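Local coordinates for cellulase IBT99 (Metagenomes, PDB 6WBT), which probably hydrolyses 6-phospho-alpha-glucosides, as a family 4 glycoside hydrolase that binds NAD and manganese and here holds glucose-6-phosphate, at residues A157-R162 with P345-I350; Q340-P345 with R368-V373. All blocks are in the same frame, centred on the assembly; numbering follows the deposited sequence.

In the fold
Both contacts involve strand 338-345 of the large mixed sheet, and they share Pro345. Contact 1 (157-162 with 345-350) joins helix 151-161 to the loop that follows this strand. Contact 2 (340-345 with 368-373) covers the strand itself with the strand at one outer end of the same sheet. The two contacts lie about 11 Å apart, centre to centre. Contact 1 is a surface contact, whereas contact 2 is buried. Both also touch the second subunit, where Arg374 takes up the carbonyl O of Pro345. No residue of either contact is among those round the glucose-6-phosphate or the manganese. The Val342 side chain lies about 11 Å from NAD and about 12 Å from the manganese.

Contact 1 (A157-R162 with P345-I350); sequences ATYKLR and PNNGAI
One face of the Tyr159 ring carries the ring of Pro345. Pro345 CG sits over the ring centre, 3.4 Å above the plane, in a CH-pi contact. It lies 12° off the ring normal. Pro345 CB reaches further out, toward the phenol end, 3.6 Å from Tyr159 CZ. The amide of Asn347 approaches obliquely, its plane turned 67° from the ring. Asn347 ND2 gives a weak but straight hydrogen bond to Tyr159 OH, at 3.4 Å. With CG anti to the backbone N (chi1 171°), Tyr159 extends from the helix to the loop and meets both residues. The contact thus joins helix 151-161, in the Rossmann-type part of the family 4 fold, to the turn after strand 338-345. That turn, from Asn346 to Ala349, is type I'. The side chain of Asn346 reaches across it, and Asn346 ND2 donates to Ile350 O at 2.7 Å. A leucine in place of Tyr159 has neither ring face nor hydroxyl, and the Asn347 amide would probably lose its mate across the contact and be freer to turn. Arg374 of the second subunit bonds to the carbonyl O atoms of Pro345 and Asn346.

Contact 2 (Q340-P345 with R368-V373); sequences QLVIVP and RGVEPV
Val342 and Val344 meet Val370 and Pro372 through apolar contacts alone. Val342 CG2 comes to 3.5 Å from Val370 CG1, the closest approach between the segments. The two side chains point in opposing directions and pass alongside one another. Val370 holds CG1 anti to its own backbone nitrogen (chi1 176°). From there the methyl also touches Val344 CG1, at 3.9 Å, and so serves both valines of the other strand. Both Val344 methyls touch the proline; Val344 CG2 is the nearer, 3.7 Å from Pro372 CG. Ile168 of strand 167-170 touches both Val342 and Val370, and Ile361 of strand 358-366 touches both Val344 and Pro372.

No hydrogen bond crosses between the segments. Within 368-373, Arg368 NH2 meets Glu371 OE2 at 3.1 Å in a salt bridge whose hydrogen bond is weak. The carboxylate carbon lies at the guanidinium edge, in its plane. The same Glu371 OE2 has a second cationic partner, Arg339 of the second subunit, and Tyr364 of that subunit bonds to OE1. The backbone of Pro372, which can only accept through its carbonyl O, is hydrogen-bonded to the second subunit.

The two strands are not sheet neighbours. Strand 358-366 pairs with both, and the short segments cross at -85°, with their axes 8.7 Å apart. The steep angle is consistent with strong twisting or coiling of the antiparallel end of the mixed sheet. The six parallel strands of this sheet have the 3-2-1-4-5-6 order of a Rossmann fold, and strands 338-345, 358-366 and 369-372 continue it in antiparallel fashion.

Contact 1 (A157-R162 with P345-I350)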
ATOM      1  N   ALA A 157      -2.654  -6.909 -21.305  1.00 45.11           N
ATOM      2  CA  ALA A 157      -3.085  -5.941 -22.307  1.00 43.33           C
ATOM      3  C   ALA A 157      -4.604  -5.887 -22.407  1.00 42.58           C
ATOM      4  O   ALA A 157      -5.193  -4.801 -22.430  1.00 42.01           O
ATOM      5  CB  ALA A 157      -2.464  -6.278 -23.664  1.00 42.73           C
ATOM      6  N   THR A 158      -5.256  -7.052 -22.463  1.00 42.66           N
ATOM      7  CA  THR A 158      -6.712  -7.076 -22.565  1.00 42.40           C
ATOM      8  C   THR A 158      -7.376  -6.521 -21.311  1.00 43.21           C
ATOM      9  O   THR A 158      -8.455  -5.924 -21.399  1.00 43.23           O
ATOM     10  CB  THR A 158      -7.205  -8.499 -22.837  1.00 38.66           C
ATOM     11  OG1 THR A 158      -6.605  -9.404 -21.903  1.00 37.51           O
ATOM     12  CG2 THR A 158      -6.856  -8.925 -24.258  1.00 35.79           C
ATOM     13  N   TYR A 159      -6.756  -6.701 -20.140  1.00 44.98           N
ATOM     14  CA  TYR A 159      -7.343  -6.165 -18.916  1.00 47.63           C
ATOM     15  C   TYR A 159      -7.236  -4.648 -18.856  1.00 47.16           C
ATOM     16  O   TYR A 159      -8.116  -3.987 -18.296  1.00 49.23           O
ATOM     17  CB  TYR A 159      -6.679  -6.784 -17.686  1.00 48.78           C
ATOM     18  CG  TYR A 159      -7.087  -6.118 -16.390  1.00 52.09           C
ATOM     19  CD1 TYR A 159      -8.409  -6.135 -15.967  1.00 53.70           C
ATOM     20  CD2 TYR A 159      -6.152  -5.468 -15.594  1.00 53.17           C
ATOM     21  CE1 TYR A 159      -8.790  -5.525 -14.787  1.00 54.32           C
ATOM     22  CE2 TYR A 159      -6.523  -4.857 -14.410  1.00 53.83           C
ATOM     23  CZ  TYR A 159      -7.844  -4.890 -14.012  1.00 54.18           C
ATOM     24  OH  TYR A 159      -8.223  -4.284 -12.835  1.00 55.35           O
ATOM     25  N   LYS A 160      -6.168  -4.080 -19.421  1.00 43.74           N
ATOM     26  CA  LYS A 160      -6.026  -2.629 -19.446  1.00 44.88           C
ATOM     27  C   LYS A 160      -6.927  -1.989 -20.492  1.00 45.41           C
ATOM     28  O   LYS A 160      -7.503  -0.923 -20.248  1.00 47.50           O
ATOM     29  CB  LYS A 160      -4.569  -2.241 -19.701  1.00 44.54           C
ATOM     30  CG  LYS A 160      -4.330  -0.740 -19.685  1.00 44.76           C
ATOM     31  CD  LYS A 160      -2.863  -0.413 -19.457  1.00 45.93           C
ATOM     32  CE  LYS A 160      -2.659   1.088 -19.305  1.00 47.15           C
ATOM     33  NZ  LYS A 160      -1.271   1.448 -18.900  1.00 49.41           N
ATOM     34  N   LEU A 161      -7.055  -2.610 -21.666  1.00 44.13           N
ATOM     35  CA  LEU A 161      -7.837  -1.988 -22.729  1.00 44.84           C
ATOM     36  C   LEU A 161      -9.321  -2.302 -22.581  1.00 48.38           C
ATOM     37  O   LEU A 161     -10.168  -1.411 -22.705  1.00 51.71           O
ATOM     38  CB  LEU A 161      -7.309  -2.434 -24.092  1.00 41.70           C
ATOM     39  CG  LEU A 161      -5.939  -1.880 -24.493  1.00 38.06           C
ATOM     40  CD1 LEU A 161      -5.437  -2.551 -25.758  1.00 37.46           C
ATOM     41  CD2 LEU A 161      -5.998  -0.367 -24.676  1.00 36.57           C
ATOM     42  N   ARG A 162      -9.651  -3.564 -22.300  1.00 46.46           N
ATOM     43  CA  ARG A 162     -11.027  -4.033 -22.153  1.00 47.61           C
ATOM     44  C   ARG A 162     -11.171  -4.641 -20.762  1.00 48.38           C
ATOM     45  O   ARG A 162     -11.177  -5.871 -20.608  1.00 47.49           O
ATOM     46  CB  ARG A 162     -11.388  -5.044 -23.241  1.00 47.45           C
ATOM     47  CG  ARG A 162     -12.103  -4.447 -24.445  1.00 49.33           C
ATOM     48  CD  ARG A 162     -11.238  -3.444 -25.185  1.00 50.61           C
ATOM     49  NE  ARG A 162     -11.869  -2.994 -26.423  1.00 50.45           N
ATOM     50  CZ  ARG A 162     -11.383  -2.032 -27.200  1.00 51.65           C
ATOM     51  NH1 ARG A 162     -10.259  -1.414 -26.863  1.00 50.81           N
ATOM     52  NH2 ARG A 162     -12.018  -1.684 -28.310  1.00 54.42           N
ATOM     53  N   PRO A 345      -6.333 -10.239 -12.588  1.00 42.38           N
ATOM     54  CA  PRO A 345      -5.714  -9.004 -12.089  1.00 40.79           C
ATOM     55  C   PRO A 345      -5.469  -9.108 -10.591  1.00 39.10           C
ATOM     56  O   PRO A 345      -6.331  -9.568  -9.839  1.00 40.57           O
ATOM     57  CB  PRO A 345      -6.751  -7.923 -12.419  1.00 40.79           C
ATOM     58  CG  PRO A 345      -7.603  -8.522 -13.491  1.00 40.57           C
ATOM     59  CD  PRO A 345      -7.643  -9.988 -13.210  1.00 40.72           C
ATOM     60  N   ASN A 346      -4.278  -8.683 -10.165  1.00 36.50           N
ATOM     61  CA  ASN A 346      -3.871  -8.790  -8.769  1.00 34.00           C
ATOM     62  C   ASN A 346      -4.849  -8.073  -7.847  1.00 33.09           C
ATOM     63  O   ASN A 346      -5.647  -8.719  -7.160  1.00 35.91           O
ATOM     64  CB  ASN A 346      -2.463  -8.224  -8.576  1.00 34.40           C
ATOM     65  CG  ASN A 346      -1.892  -8.540  -7.211  1.00 32.72           C
ATOM     66  OD1 ASN A 346      -2.286  -9.517  -6.576  1.00 29.76           O
ATOM     67  ND2 ASN A 346      -0.960  -7.714  -6.751  1.00 32.61           N
ATOM     68  N   ASN A 347      -4.788  -6.740  -7.828  1.00 33.48           N
ATOM     69  CA  ASN A 347      -5.694  -5.919  -7.025  1.00 34.76           C
ATOM     70  C   ASN A 347      -5.656  -6.324  -5.553  1.00 35.43           C
ATOM     71  O   ASN A 347      -6.676  -6.327  -4.859  1.00 30.57           O
ATOM     72  CB  ASN A 347      -7.122  -5.983  -7.573  1.00 34.39           C
ATOM     73  CG  ASN A 347      -7.277  -5.237  -8.885  1.00 34.89           C
ATOM     74  OD1 ASN A 347      -6.627  -4.217  -9.113  1.00 35.06           O
ATOM     75  ND2 ASN A 347      -8.144  -5.742  -9.756  1.00 35.95           N
ATOM     76  N   GLY A 348      -4.466  -6.679  -5.072  1.00 35.33           N
ATOM     77  CA  GLY A 348      -4.277  -7.052  -3.687  1.00 37.43           C
ATOM     78  C   GLY A 348      -4.231  -8.540  -3.411  1.00 39.87           C
ATOM     79  O   GLY A 348      -4.059  -8.926  -2.249  1.00 38.58           O
ATOM     80  N   ALA A 349      -4.387  -9.386  -4.434  1.00 43.47           N
ATOM     81  CA  ALA A 349      -4.280 -10.826  -4.226  1.00 46.64           C
ATOM     82  C   ALA A 349      -2.898 -11.196  -3.701  1.00 46.93           C
ATOM     83  O   ALA A 349      -2.768 -11.864  -2.669  1.00 48.56           O
ATOM     84  CB  ALA A 349      -4.586 -11.567  -5.526  1.00 47.98           C
ATOM     85  N   ILE A 350      -1.854 -10.772  -4.406  1.00 44.84           N
ATOM     86  CA  ILE A 350      -0.484 -10.821  -3.909  1.00 43.21           C
ATOM     87  C   ILE A 350      -0.130  -9.404  -3.478  1.00 41.79           C
ATOM     88  O   ILE A 350      -0.018  -8.501  -4.315  1.00 39.95           O
ATOM     89  CB  ILE A 350       0.489 -11.355  -4.969  1.00 43.52           C
ATOM     90  CG1 ILE A 350       0.040 -12.734  -5.460  1.00 42.82           C
ATOM     91  CG2 ILE A 350       1.901 -11.424  -4.407  1.00 43.39           C
ATOM     92  CD1 ILE A 350       0.942 -13.333  -6.522  1.00 42.23           C
TER

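Contact 2 (Q340-P345 with R368-V373)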
ATOM      1  N   GLN A 340      -8.919 -23.801 -10.139  1.00 51.52           N
ATOM      2  CA  GLN A 340      -7.916 -23.867 -11.191  1.00 51.91           C
ATOM      3  C   GLN A 340      -6.928 -22.719 -11.040  1.00 51.69           C
ATOM      4  O   GLN A 340      -7.192 -21.727 -10.354  1.00 53.11           O
ATOM      5  CB  GLN A 340      -8.555 -23.817 -12.586  1.00 51.15           C
ATOM      6  CG  GLN A 340      -9.621 -24.873 -12.829  1.00 51.23           C
ATOM      7  CD  GLN A 340      -9.062 -26.284 -12.841  1.00 50.83           C
ATOM      8  OE1 GLN A 340      -7.860 -26.490 -13.014  1.00 49.71           O
ATOM      9  NE2 GLN A 340      -9.936 -27.265 -12.654  1.00 51.67           N
ATOM     10  N   LEU A 341      -5.780 -22.866 -11.699  1.00 50.70           N
ATOM     11  CA  LEU A 341      -4.748 -21.830 -11.720  1.00 51.13           C
ATOM     12  C   LEU A 341      -4.987 -20.958 -12.946  1.00 52.83           C
ATOM     13  O   LEU A 341      -4.609 -21.319 -14.063  1.00 54.95           O
ATOM     14  CB  LEU A 341      -3.356 -22.454 -11.740  1.00 50.83           C
ATOM     15  CG  LEU A 341      -3.041 -23.514 -10.683  1.00 51.87           C
ATOM     16  CD1 LEU A 341      -1.609 -24.005 -10.834  1.00 51.76           C
ATOM     17  CD2 LEU A 341      -3.280 -22.979  -9.282  1.00 52.77           C
ATOM     18  N   VAL A 342      -5.618 -19.805 -12.740  1.00 51.79           N
ATOM     19  CA  VAL A 342      -5.969 -18.900 -13.823  1.00 50.99           C
ATOM     20  C   VAL A 342      -5.209 -17.591 -13.640  1.00 47.77           C
ATOM     21  O   VAL A 342      -4.573 -17.349 -12.613  1.00 45.94           O
ATOM     22  CB  VAL A 342      -7.485 -18.643 -13.901  1.00 53.13           C
ATOM     23  CG1 VAL A 342      -8.244 -19.960 -13.961  1.00 54.42           C
ATOM     24  CG2 VAL A 342      -7.932 -17.820 -12.716  1.00 53.25           C
ATOM     25  N   ILE A 343      -5.290 -16.742 -14.659  1.00 47.02           N
ATOM     26  CA  ILE A 343      -4.600 -15.458 -14.682  1.00 45.53           C
ATOM     27  C   ILE A 343      -5.630 -14.374 -14.397  1.00 45.71           C
ATOM     28  O   ILE A 343      -6.556 -14.157 -15.187  1.00 47.66           O
ATOM     29  CB  ILE A 343      -3.899 -15.223 -16.025  1.00 44.91           C
ATOM     30  CG1 ILE A 343      -3.016 -16.422 -16.373  1.00 43.74           C
ATOM     31  CG2 ILE A 343      -3.077 -13.944 -15.980  1.00 45.56           C
ATOM     32  CD1 ILE A 343      -2.386 -16.337 -17.740  1.00 43.68           C
ATOM     33  N   VAL A 344      -5.471 -13.689 -13.270  1.00 42.54           N
ATOM     34  CA  VAL A 344      -6.424 -12.665 -12.845  1.00 42.07           C
ATOM     35  C   VAL A 344      -5.658 -11.388 -12.535  1.00 42.36           C
ATOM     36  O   VAL A 344      -4.448 -11.420 -12.259  1.00 41.29           O
ATOM     37  CB  VAL A 344      -7.245 -13.123 -11.617  1.00 41.89           C
ATOM     38  CG1 VAL A 344      -8.145 -14.289 -11.982  1.00 42.74           C
ATOM     39  CG2 VAL A 344      -6.316 -13.496 -10.473  1.00 40.13           C
ATOM     40  N   PRO A 345      -6.333 -10.239 -12.588  1.00 42.38           N
ATOM     41  CA  PRO A 345      -5.714  -9.004 -12.089  1.00 40.79           C
ATOM     42  C   PRO A 345      -5.469  -9.108 -10.591  1.00 39.10           C
ATOM     43  O   PRO A 345      -6.331  -9.568  -9.839  1.00 40.57           O
ATOM     44  CB  PRO A 345      -6.751  -7.923 -12.419  1.00 40.79           C
ATOM     45  CG  PRO A 345      -7.603  -8.522 -13.491  1.00 40.57           C
ATOM     46  CD  PRO A 345      -7.643  -9.988 -13.210  1.00 40.72           C
ATOM     47  N   ARG A 368     -20.056 -16.589 -12.804  1.00 59.63           N
ATOM     48  CA  ARG A 368     -19.920 -15.143 -12.872  1.00 59.66           C
ATOM     49  C   ARG A 368     -18.493 -14.694 -13.150  1.00 58.65           C
ATOM     50  O   ARG A 368     -18.265 -13.495 -13.347  1.00 60.19           O
ATOM     51  CB  ARG A 368     -20.400 -14.507 -11.559  1.00 60.39           C
ATOM     52  CG  ARG A 368     -21.681 -15.111 -11.005  1.00 61.24           C
ATOM     53  CD  ARG A 368     -21.927 -14.652  -9.578  1.00 61.77           C
ATOM     54  NE  ARG A 368     -20.812 -14.996  -8.699  1.00 61.97           N
ATOM     55  CZ  ARG A 368     -20.704 -16.149  -8.046  1.00 63.62           C
ATOM     56  NH1 ARG A 368     -21.644 -17.075  -8.169  1.00 65.41           N
ATOM     57  NH2 ARG A 368     -19.654 -16.375  -7.267  1.00 63.09           N
ATOM     58  N   GLY A 369     -17.537 -15.614 -13.170  1.00 56.88           N
ATOM     59  CA  GLY A 369     -16.138 -15.313 -13.358  1.00 55.48           C
ATOM     60  C   GLY A 369     -15.298 -16.135 -12.405  1.00 55.22           C
ATOM     61  O   GLY A 369     -15.715 -17.196 -11.942  1.00 57.81           O
ATOM     62  N   VAL A 370     -14.105 -15.629 -12.109  1.00 53.59           N
ATOM     63  CA  VAL A 370     -13.171 -16.290 -11.206  1.00 51.79           C
ATOM     64  C   VAL A 370     -13.141 -15.539  -9.885  1.00 52.84           C
ATOM     65  O   VAL A 370     -13.087 -14.303  -9.857  1.00 54.73           O
ATOM     66  CB  VAL A 370     -11.763 -16.373 -11.822  1.00 48.76           C
ATOM     67  CG1 VAL A 370     -10.786 -16.972 -10.822  1.00 49.07           C
ATOM     68  CG2 VAL A 370     -11.790 -17.190 -13.101  1.00 47.92           C
ATOM     69  N   GLU A 371     -13.179 -16.288  -8.784  1.00 53.41           N
ATOM     70  CA  GLU A 371     -13.001 -15.729  -7.448  1.00 54.10           C
ATOM     71  C   GLU A 371     -11.626 -16.123  -6.927  1.00 52.89           C
ATOM     72  O   GLU A 371     -11.458 -17.228  -6.389  1.00 53.55           O
ATOM     73  CB  GLU A 371     -14.099 -16.221  -6.500  1.00 57.14           C
ATOM     74  CG  GLU A 371     -15.453 -15.576  -6.745  1.00 60.08           C
ATOM     75  CD  GLU A 371     -16.471 -15.936  -5.683  1.00 62.18           C
ATOM     76  OE1 GLU A 371     -16.299 -16.980  -5.022  1.00 62.08           O
ATOM     77  OE2 GLU A 371     -17.440 -15.169  -5.505  1.00 62.85           O
ATOM     78  N   PRO A 372     -10.613 -15.271  -7.067  1.00 48.79           N
ATOM     79  CA  PRO A 372      -9.265 -15.642  -6.632  1.00 46.73           C
ATOM     80  C   PRO A 372      -9.118 -15.589  -5.120  1.00 46.26           C
ATOM     81  O   PRO A 372      -9.730 -14.765  -4.436  1.00 47.05           O
ATOM     82  CB  PRO A 372      -8.371 -14.589  -7.304  1.00 46.78           C
ATOM     83  CG  PRO A 372      -9.258 -13.865  -8.290  1.00 47.65           C
ATOM     84  CD  PRO A 372     -10.635 -13.961  -7.732  1.00 48.01           C
ATOM     85  N   VAL A 373      -8.281 -16.484  -4.605  1.00 43.86           N
ATOM     86  CA  VAL A 373      -8.028 -16.555  -3.172  1.00 43.96           C
ATOM     87  C   VAL A 373      -6.950 -15.548  -2.792  1.00 41.50           C
ATOM     88  O   VAL A 373      -6.049 -15.235  -3.579  1.00 41.31           O
ATOM     89  CB  VAL A 373      -7.634 -17.987  -2.756  1.00 45.19           C
ATOM     90  CG1 VAL A 373      -8.785 -18.947  -3.016  1.00 46.45           C
ATOM     91  CG2 VAL A 373      -6.383 -18.433  -3.497  1.00 45.16           C
TER